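Local coordinates for protein dehydrogenase (Thermotoga maritima, PDB 3EZY) that catalyses the NAD(+)-dependent oxidation of myo-inositol to scyllo-inosose, a step that probably belongs to a myo-inositol degradation pathway, at residues Phe251-Asn254 against Val255-Thr258. Sequence-based numbering, arbitrary orientation.
Sequences FADN and VRET
Asp253 and Arg256 form a local salt bridge, three residues apart, in the extended connection that leaves strand 248-252, outermost in its own chain, of the C-terminal domain of this Gfo/Idh/MocA dehydrogenase. The connection leads out to the two-stranded arm 260-264 and 267-270. Arg256 bends back at chi2 (-64°), and this bend brings the guanidinium back toward Asp253 and Asn254. The two side chains cross at about a right angle, with the carboxylate and guanidinium planes 86° apart. NH2 of Arg256 donates to OD2 of Asp253 over 3.1 Å. NH2 approaches OD2 on the syn side, 34° out of the carboxylate plane, while OD2 lies near the guanidinium plane. NH1 of Arg256 adds a weak bond to the same OD2 at 3.4 Å. NH1 also sits 2.8 Å from Asn254 O, but the angle there is poor for a hydrogen bond. Arg256 NH2 has a second carboxylate, Asp268 of a third subunit, and Tyr273 makes a cation-pi contact with Arg256. An alanine in place of Asp253 would probably leave the guanidinium leaning on these outside partners and freer to turn. Asn254 OD1 accepts from Gln239 N, and ND2 donates to Asp238 OD1. Asp253 O is hydrogen-bonded to Thr259 OG1 of a second subunit. The other carboxylate oxygen, Asp253 OD1, takes a weak bond from the backbone N of Asn254 at 2.8 Å.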
loop_
_atom_site.group_PDB
_atom_site.type_symbol
_atom_site.label_atom_id
_atom_site.label_comp_id
_atom_site.label_asym_id
_atom_site.label_seq_id
_atom_site.Cartn_x
_atom_site.Cartn_y
_atom_site.Cartn_z
ATOM N N PHE A 251 -2.830 11.556 6.682
ATOM C CA PHE A 251 -2.574 10.445 7.604
ATOM C C PHE A 251 -1.065 10.241 7.656
ATOM O O PHE A 251 -0.395 10.422 6.634
ATOM C CB PHE A 251 -3.314 9.236 6.999
ATOM C CG PHE A 251 -2.791 7.910 7.391
ATOM C CD1 PHE A 251 -3.079 7.389 8.654
ATOM C CD2 PHE A 251 -2.085 7.147 6.493
ATOM C CE1 PHE A 251 -2.653 6.127 9.033
ATOM C CE2 PHE A 251 -1.642 5.868 6.855
ATOM C CZ PHE A 251 -1.941 5.358 8.140
ATOM N N ALA A 252 -0.514 9.922 8.834
ATOM C CA ALA A 252 0.909 9.527 8.921
ATOM C C ALA A 252 0.908 8.080 9.465
ATOM O O ALA A 252 0.329 7.823 10.519
ATOM C CB ALA A 252 1.675 10.481 9.860
ATOM N N ASP A 253 1.525 7.148 8.732
ATOM C CA ASP A 253 1.572 5.741 9.119
ATOM C C ASP A 253 2.841 5.405 9.947
ATOM O O ASP A 253 3.779 6.220 10.098
ATOM C CB ASP A 253 1.449 4.855 7.855
ATOM C CG ASP A 253 0.993 3.399 8.162
ATOM O OD1 ASP A 253 0.585 3.076 9.303
ATOM O OD2 ASP A 253 1.029 2.570 7.222
ATOM N N ASN A 254 2.836 4.218 10.555
ATOM C CA ASN A 254 4.033 3.641 11.096
ATOM C C ASN A 254 5.136 3.399 10.065
ATOM O O ASN A 254 4.884 3.297 8.877
ATOM C CB ASN A 254 3.691 2.324 11.823
ATOM C CG ASN A 254 2.751 2.570 12.965
ATOM O OD1 ASN A 254 3.104 3.291 13.883
ATOM N ND2 ASN A 254 1.501 2.108 12.842
ATOM N N VAL A 255 6.365 3.301 10.571
ATOM C CA VAL A 255 7.531 2.966 9.772
ATOM C C VAL A 255 7.769 1.444 9.874
ATOM O O VAL A 255 7.589 0.848 10.950
ATOM C CB VAL A 255 8.724 3.790 10.295
ATOM C CG1 VAL A 255 10.028 3.333 9.697
ATOM C CG2 VAL A 255 8.478 5.332 10.076
ATOM N N ARG A 256 8.145 0.811 8.757
ATOM C CA ARG A 256 8.483 -0.593 8.786
ATOM C C ARG A 256 10.005 -0.707 8.660
ATOM O O ARG A 256 10.687 0.200 8.169
ATOM C CB ARG A 256 7.869 -1.408 7.611
ATOM C CG ARG A 256 6.416 -1.142 7.181
ATOM C CD ARG A 256 5.454 -1.473 8.257
ATOM N NE ARG A 256 4.047 -1.407 7.843
ATOM C CZ ARG A 256 3.292 -0.313 7.881
ATOM N NH1 ARG A 256 3.820 0.836 8.264
ATOM N NH2 ARG A 256 2.011 -0.367 7.549
ATOM N N GLU A 257 10.528 -1.846 9.057
ATOM C CA GLU A 257 11.977 -2.049 9.020
ATOM C C GLU A 257 12.502 -1.937 7.588
ATOM O O GLU A 257 13.589 -1.453 7.362
ATOM C CB GLU A 257 12.311 -3.446 9.552
ATOM C CG GLU A 257 13.838 -3.717 9.600
ATOM C CD GLU A 257 14.202 -5.208 9.787
ATOM O OE1 GLU A 257 13.492 -6.122 9.255
ATOM O OE2 GLU A 257 15.252 -5.446 10.431
ATOM N N THR A 258 11.719 -2.385 6.611
ATOM C CA THR A 258 12.283 -2.525 5.297
ATOM C C THR A 258 11.173 -2.263 4.234
ATOM O O THR A 258 10.011 -2.227 4.580
ATOM C CB THR A 258 12.784 -3.946 5.284
ATOM O OG1 THR A 258 14.233 -4.033 5.378
ATOM C CG2 THR A 258 12.149 -4.749 4.298
#